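Long-range contact in carbohydrate kinase, FGGY (Novosphingobium aromaticivorans, PDB 3H6E), which probably phosphorylates a sugar or related polyol, as a member of the FGGY carbohydrate kinase family: residues A[105-113]-A[123-134]. Numbering follows the deposited sequence.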
HETATM    1  N   MSE A 105     -18.033 -12.711 -12.613  1.00 32.09           N
HETATM    2  CA  MSE A 105     -17.630 -11.355 -12.247  1.00 32.45           C
HETATM    3  C   MSE A 105     -18.694 -10.307 -12.570  1.00 30.27           C
HETATM    4  O   MSE A 105     -18.982  -9.436 -11.750  1.00 29.62           O
HETATM    5  CB  MSE A 105     -16.311 -10.974 -12.924  1.00 29.77           C
HETATM    6  CG  MSE A 105     -15.837  -9.566 -12.575  1.00 33.19           C
HETATM    7 SE   MSE A 105     -15.191  -9.394 -10.728  1.00 44.01          SE
HETATM    8  CE  MSE A 105     -13.372 -10.053 -11.002  1.00 31.27           C
ATOM      9  N   ALA A 106     -19.267 -10.393 -13.768  1.00 31.88           N
ATOM     10  CA  ALA A 106     -20.313  -9.466 -14.191  1.00 31.02           C
ATOM     11  C   ALA A 106     -21.501  -9.530 -13.241  1.00 31.28           C
ATOM     12  O   ALA A 106     -22.047  -8.499 -12.841  1.00 30.47           O
ATOM     13  CB  ALA A 106     -20.751  -9.770 -15.614  1.00 31.03           C
ATOM     14  N   ASP A 107     -21.892 -10.749 -12.884  1.00 31.12           N
ATOM     15  CA  ASP A 107     -22.949 -10.958 -11.902  1.00 32.74           C
ATOM     16  C   ASP A 107     -22.620 -10.214 -10.615  1.00 31.84           C
ATOM     17  O   ASP A 107     -23.475  -9.542 -10.037  1.00 31.31           O
ATOM     18  CB  ASP A 107     -23.130 -12.449 -11.606  1.00 34.83           C
ATOM     19  CG  ASP A 107     -23.712 -13.211 -12.779  1.00 37.38           C
ATOM     20  OD1 ASP A 107     -23.578 -12.728 -13.926  1.00 38.23           O
ATOM     21  OD2 ASP A 107     -24.302 -14.291 -12.556  1.00 38.51           O
ATOM     22  N   TYR A 108     -21.375 -10.344 -10.169  1.00 30.85           N
ATOM     23  CA  TYR A 108     -20.930  -9.653  -8.969  1.00 30.67           C
ATOM     24  C   TYR A 108     -20.907  -8.145  -9.185  1.00 29.03           C
ATOM     25  O   TYR A 108     -21.431  -7.384  -8.374  1.00 27.82           O
ATOM     26  CB  TYR A 108     -19.551 -10.144  -8.534  1.00 28.21           C
ATOM     27  CG  TYR A 108     -19.011  -9.384  -7.347  1.00 27.80           C
ATOM     28  CD1 TYR A 108     -19.614  -9.496  -6.100  1.00 29.15           C
ATOM     29  CD2 TYR A 108     -17.904  -8.551  -7.470  1.00 25.72           C
ATOM     30  CE1 TYR A 108     -19.132  -8.802  -5.005  1.00 28.27           C
ATOM     31  CE2 TYR A 108     -17.412  -7.854  -6.382  1.00 24.68           C
ATOM     32  CZ  TYR A 108     -18.032  -7.982  -5.152  1.00 26.60           C
ATOM     33  OH  TYR A 108     -17.552  -7.290  -4.064  1.00 26.90           O
ATOM     34  N   ARG A 109     -20.305  -7.723 -10.291  1.00 28.31           N
ATOM     35  CA  ARG A 109     -20.154  -6.302 -10.593  1.00 30.27           C
ATOM     36  C   ARG A 109     -21.466  -5.523 -10.525  1.00 30.73           C
ATOM     37  O   ARG A 109     -21.474  -4.348 -10.160  1.00 30.11           O
ATOM     38  CB  ARG A 109     -19.524  -6.113 -11.976  1.00 27.77           C
ATOM     39  CG  ARG A 109     -18.029  -6.290 -12.000  1.00 28.35           C
ATOM     40  CD  ARG A 109     -17.333  -5.151 -11.298  1.00 27.26           C
ATOM     41  NE  ARG A 109     -15.911  -5.420 -11.118  1.00 28.52           N
ATOM     42  CZ  ARG A 109     -15.000  -5.292 -12.077  1.00 26.94           C
ATOM     43  NH1 ARG A 109     -15.370  -4.905 -13.289  1.00 23.74           N
ATOM     44  NH2 ARG A 109     -13.724  -5.557 -11.822  1.00 24.75           N
ATOM     45  N   SER A 110     -22.571  -6.174 -10.881  1.00 30.32           N
ATOM     46  CA  SER A 110     -23.853  -5.477 -11.009  1.00 32.82           C
ATOM     47  C   SER A 110     -24.624  -5.415  -9.696  1.00 30.77           C
ATOM     48  O   SER A 110     -25.738  -4.897  -9.647  1.00 31.94           O
ATOM     49  CB  SER A 110     -24.719  -6.109 -12.112  1.00 33.67           C
ATOM     50  OG  SER A 110     -24.940  -7.491 -11.874  1.00 35.06           O
ATOM     51  N   GLN A 111     -24.020  -5.927  -8.632  1.00 30.35           N
ATOM     52  CA  GLN A 111     -24.688  -5.993  -7.337  1.00 30.02           C
ATOM     53  C   GLN A 111     -23.871  -5.303  -6.229  1.00 28.54           C
ATOM     54  O   GLN A 111     -24.258  -5.299  -5.059  1.00 27.94           O
ATOM     55  CB  GLN A 111     -25.032  -7.456  -7.012  1.00 29.30           C
ATOM     56  CG  GLN A 111     -25.105  -7.818  -5.552  1.00 28.68           C
ATOM     57  CD  GLN A 111     -23.745  -8.141  -4.981  1.00 31.21           C
ATOM     58  OE1 GLN A 111     -22.717  -7.901  -5.618  1.00 30.43           O
ATOM     59  NE2 GLN A 111     -23.728  -8.693  -3.777  1.00 32.12           N
ATOM     60  N   ARG A 112     -22.756  -4.689  -6.618  1.00 27.68           N
ATOM     61  CA  ARG A 112     -21.903  -3.948  -5.686  1.00 25.91           C
ATOM     62  C   ARG A 112     -22.552  -2.654  -5.177  1.00 26.14           C
ATOM     63  O   ARG A 112     -23.456  -2.101  -5.813  1.00 25.01           O
ATOM     64  CB  ARG A 112     -20.560  -3.625  -6.347  1.00 26.81           C
ATOM     65  CG  ARG A 112     -19.653  -4.834  -6.554  1.00 26.45           C
ATOM     66  CD  ARG A 112     -18.483  -4.502  -7.477  1.00 25.23           C
ATOM     67  NE  ARG A 112     -17.384  -3.814  -6.796  1.00 25.37           N
ATOM     68  CZ  ARG A 112     -17.148  -2.504  -6.857  1.00 25.91           C
ATOM     69  NH1 ARG A 112     -17.934  -1.708  -7.568  1.00 25.85           N
ATOM     70  NH2 ARG A 112     -16.114  -1.985  -6.206  1.00 23.56           N
ATOM     71  N   ASP A 113     -22.088  -2.180  -4.024  1.00 24.17           N
ATOM     72  CA  ASP A 113     -22.548  -0.910  -3.467  1.00 23.87           C
ATOM     73  C   ASP A 113     -21.951   0.249  -4.259  1.00 24.01           C
ATOM     74  O   ASP A 113     -21.002   0.056  -5.009  1.00 24.35           O
ATOM     75  CB  ASP A 113     -22.144  -0.791  -1.997  1.00 24.41           C
ATOM     76  CG  ASP A 113     -23.012  -1.621  -1.087  1.00 24.84           C
ATOM     77  OD1 ASP A 113     -24.151  -1.935  -1.476  1.00 28.31           O
ATOM     78  OD2 ASP A 113     -22.558  -1.956   0.023  1.00 26.45           O
ATOM     79  N   LEU A 123     -12.206  -3.501  -9.296  1.00 26.03           N
ATOM     80  CA  LEU A 123     -10.872  -3.924  -9.686  1.00 24.28           C
ATOM     81  C   LEU A 123     -10.913  -5.332 -10.269  1.00 25.74           C
ATOM     82  O   LEU A 123     -11.784  -6.128  -9.920  1.00 26.72           O
ATOM     83  CB  LEU A 123      -9.923  -3.854  -8.488  1.00 23.03           C
ATOM     84  CG  LEU A 123      -9.649  -2.445  -7.956  1.00 23.94           C
ATOM     85  CD1 LEU A 123      -8.910  -2.489  -6.630  1.00 22.79           C
ATOM     86  CD2 LEU A 123      -8.881  -1.609  -8.980  1.00 22.26           C
ATOM     87  N   PRO A 124      -9.971  -5.636 -11.172  1.00 24.42           N
ATOM     88  CA  PRO A 124      -9.881  -6.928 -11.860  1.00 25.12           C
ATOM     89  C   PRO A 124      -9.499  -8.090 -10.941  1.00 26.26           C
ATOM     90  O   PRO A 124      -8.930  -7.890  -9.868  1.00 25.43           O
ATOM     91  CB  PRO A 124      -8.767  -6.700 -12.892  1.00 23.44           C
ATOM     92  CG  PRO A 124      -8.659  -5.221 -13.035  1.00 25.05           C
ATOM     93  CD  PRO A 124      -8.986  -4.670 -11.685  1.00 24.61           C
ATOM     94  N   ASP A 125      -9.821  -9.302 -11.381  1.00 27.50           N
ATOM     95  CA  ASP A 125      -9.428 -10.516 -10.679  1.00 26.58           C
ATOM     96  C   ASP A 125      -9.861 -10.499  -9.211  1.00 27.12           C
ATOM     97  O   ASP A 125     -11.037 -10.287  -8.903  1.00 26.49           O
ATOM     98  CB  ASP A 125      -7.918 -10.720 -10.816  1.00 27.54           C
ATOM     99  CG  ASP A 125      -7.432 -10.497 -12.240  1.00 28.75           C
ATOM    100  OD1 ASP A 125      -6.642  -9.559 -12.462  1.00 28.56           O
ATOM    101  OD2 ASP A 125      -7.854 -11.249 -13.145  1.00 28.15           O
ATOM    102  N   GLY A 126      -8.909 -10.720  -8.310  1.00 27.38           N
ATOM    103  CA  GLY A 126      -9.212 -10.820  -6.895  1.00 26.48           C
ATOM    104  C   GLY A 126      -8.873  -9.590  -6.072  1.00 24.00           C
ATOM    105  O   GLY A 126      -8.914  -9.639  -4.841  1.00 23.39           O
ATOM    106  N   LEU A 127      -8.548  -8.487  -6.743  1.00 24.35           N
ATOM    107  CA  LEU A 127      -8.166  -7.253  -6.054  1.00 24.19           C
ATOM    108  C   LEU A 127      -9.243  -6.757  -5.089  1.00 21.47           C
ATOM    109  O   LEU A 127      -8.937  -6.174  -4.050  1.00 20.49           O
ATOM    110  CB  LEU A 127      -7.780  -6.162  -7.056  1.00 23.76           C
ATOM    111  CG  LEU A 127      -6.422  -6.371  -7.737  1.00 25.97           C
ATOM    112  CD1 LEU A 127      -6.216  -5.381  -8.868  1.00 22.21           C
ATOM    113  CD2 LEU A 127      -5.278  -6.282  -6.730  1.00 25.83           C
ATOM    114  N   ASN A 128     -10.502  -6.984  -5.446  1.00 22.85           N
ATOM    115  CA  ASN A 128     -11.606  -6.811  -4.513  1.00 22.34           C
ATOM    116  C   ASN A 128     -11.863  -8.135  -3.806  1.00 22.59           C
ATOM    117  O   ASN A 128     -12.125  -9.147  -4.455  1.00 22.37           O
ATOM    118  CB  ASN A 128     -12.875  -6.373  -5.247  1.00 22.10           C
ATOM    119  CG  ASN A 128     -12.778  -4.966  -5.805  1.00 23.40           C
ATOM    120  OD1 ASN A 128     -12.366  -4.037  -5.110  1.00 24.30           O
ATOM    121  ND2 ASN A 128     -13.174  -4.798  -7.061  1.00 22.77           N
ATOM    122  N   ILE A 129     -11.785  -8.144  -2.481  1.00 22.12           N
ATOM    123  CA  ILE A 129     -12.031  -9.380  -1.746  1.00 23.84           C
ATOM    124  C   ILE A 129     -13.447  -9.908  -2.008  1.00 24.09           C
ATOM    125  O   ILE A 129     -13.660 -11.118  -2.117  1.00 25.18           O
ATOM    126  CB  ILE A 129     -11.763  -9.217  -0.241  1.00 22.61           C
ATOM    127  CG1 ILE A 129     -10.254  -9.270   0.029  1.00 23.59           C
ATOM    128  CG2 ILE A 129     -12.476 -10.304   0.546  1.00 21.69           C
ATOM    129  CD1 ILE A 129      -9.849  -8.809   1.426  1.00 21.77           C
ATOM    130  N   GLY A 130     -14.403  -8.992  -2.133  1.00 22.73           N
ATOM    131  CA  GLY A 130     -15.775  -9.355  -2.448  1.00 24.55           C
ATOM    132  C   GLY A 130     -15.890 -10.262  -3.662  1.00 25.54           C
ATOM    133  O   GLY A 130     -16.653 -11.230  -3.655  1.00 25.14           O
ATOM    134  N   SER A 131     -15.130  -9.954  -4.708  1.00 24.68           N
ATOM    135  CA  SER A 131     -15.122 -10.777  -5.915  1.00 24.17           C
ATOM    136  C   SER A 131     -14.727 -12.218  -5.614  1.00 24.09           C
ATOM    137  O   SER A 131     -15.321 -13.156  -6.141  1.00 24.68           O
ATOM    138  CB  SER A 131     -14.174 -10.189  -6.961  1.00 24.30           C
ATOM    139  OG  SER A 131     -14.556  -8.873  -7.311  1.00 23.77           O
ATOM    140  N   GLN A 132     -13.713 -12.389  -4.771  1.00 24.58           N
ATOM    141  CA  GLN A 132     -13.273 -13.719  -4.367  1.00 25.51           C
ATOM    142  C   GLN A 132     -14.390 -14.440  -3.623  1.00 25.90           C
ATOM    143  O   GLN A 132     -14.742 -15.567  -3.960  1.00 26.10           O
ATOM    144  CB  GLN A 132     -12.041 -13.626  -3.469  1.00 26.02           C
ATOM    145  CG  GLN A 132     -10.855 -12.928  -4.087  1.00 25.71           C
ATOM    146  CD  GLN A 132      -9.617 -13.056  -3.233  1.00 25.73           C
ATOM    147  OE1 GLN A 132      -8.807 -12.134  -3.150  1.00 26.22           O
ATOM    148  NE2 GLN A 132      -9.469 -14.201  -2.581  1.00 27.50           N
ATOM    149  N   LEU A 133     -14.931 -13.777  -2.605  1.00 24.87           N
ATOM    150  CA  LEU A 133     -16.052 -14.298  -1.831  1.00 26.39           C
ATOM    151  C   LEU A 133     -17.207 -14.693  -2.741  1.00 28.20           C
ATOM    152  O   LEU A 133     -17.738 -15.798  -2.636  1.00 28.47           O
ATOM    153  CB  LEU A 133     -16.522 -13.264  -0.804  1.00 25.43           C
ATOM    154  CG  LEU A 133     -15.972 -13.394   0.619  1.00 25.95           C
ATOM    155  CD1 LEU A 133     -14.651 -14.139   0.639  1.00 24.13           C
ATOM    156  CD2 LEU A 133     -15.850 -12.031   1.301  1.00 25.10           C
ATOM    157  N   TRP A 134     -17.590 -13.787  -3.637  1.00 26.78           N
ATOM    158  CA  TRP A 134     -18.676 -14.046  -4.577  1.00 27.98           C
ATOM    159  C   TRP A 134     -18.458 -15.370  -5.296  1.00 28.17           C
ATOM    160  O   TRP A 134     -19.328 -16.239  -5.304  1.00 27.97           O
ATOM    161  CB  TRP A 134     -18.765 -12.916  -5.602  1.00 28.02           C
ATOM    162  CG  TRP A 134     -19.918 -13.044  -6.548  1.00 30.01           C
ATOM    163  CD1 TRP A 134     -19.897 -13.594  -7.800  1.00 29.85           C
ATOM    164  CD2 TRP A 134     -21.263 -12.609  -6.323  1.00 30.09           C
ATOM    165  NE1 TRP A 134     -21.144 -13.528  -8.363  1.00 30.59           N
ATOM    166  CE2 TRP A 134     -22.004 -12.930  -7.477  1.00 32.13           C
ATOM    167  CE3 TRP A 134     -21.916 -11.981  -5.257  1.00 29.17           C
ATOM    168  CZ2 TRP A 134     -23.365 -12.642  -7.596  1.00 31.23           C
ATOM    169  CZ3 TRP A 134     -23.264 -11.694  -5.378  1.00 29.44           C
ATOM    170  CH2 TRP A 134     -23.975 -12.024  -6.539  1.00 30.98           C
TER
HETATM  171  O   HOH W   1     -15.160  -6.538  -8.524  1.00 26.29           O
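L123 O lies at the edge of the R109 guanidinium, in its plane, and takes a weak, bent hydrogen bond from NH2, 2.8 Å long. R109 NE donates to a water that also hydrogen-bonds S131 OG, so one planar group is tied to both the loop and the helix that follows. At the type II' turn from P124 to L127, the methyl CE of selenomethionine M105 comes within 3.1 Å of D125 O. With CG anti to N (chi1 -180°) and bends at chi2 and chi3, a side chain that leaves its helix pointing away is brought back, and SE reaches S131 OG. G130 lies under the Y108 hydroxyl, its CA 3.2 Å from OH, which leaves no room for a CB. S131 puts its CA over one face of the Y108 ring in a CH-pi contact, while R112 CG lies over the opposite face. Y108 OH is hydrogen-bonded to D176. At W134 the indole lays one face on Y108 CB, 3.5 Å from the centroid of its five-membered ring; the aromatic planes are inclined at 50°, with Y108 CD1 3.5 Å from W134 CE3. Q111 approaches the six-membered ring obliquely. Swapping W134 for an alanine would probably strip the cover from Y108 CB and CD1 and open a gap beside Q111. This is plain helix and loop packing within the FGGY N-terminal domain: helices 102-109 and 129-139 meet at 122° between their short segments, M188 of helix 187-191 touches Y108, and strand 81-85 packs against I129 and L133.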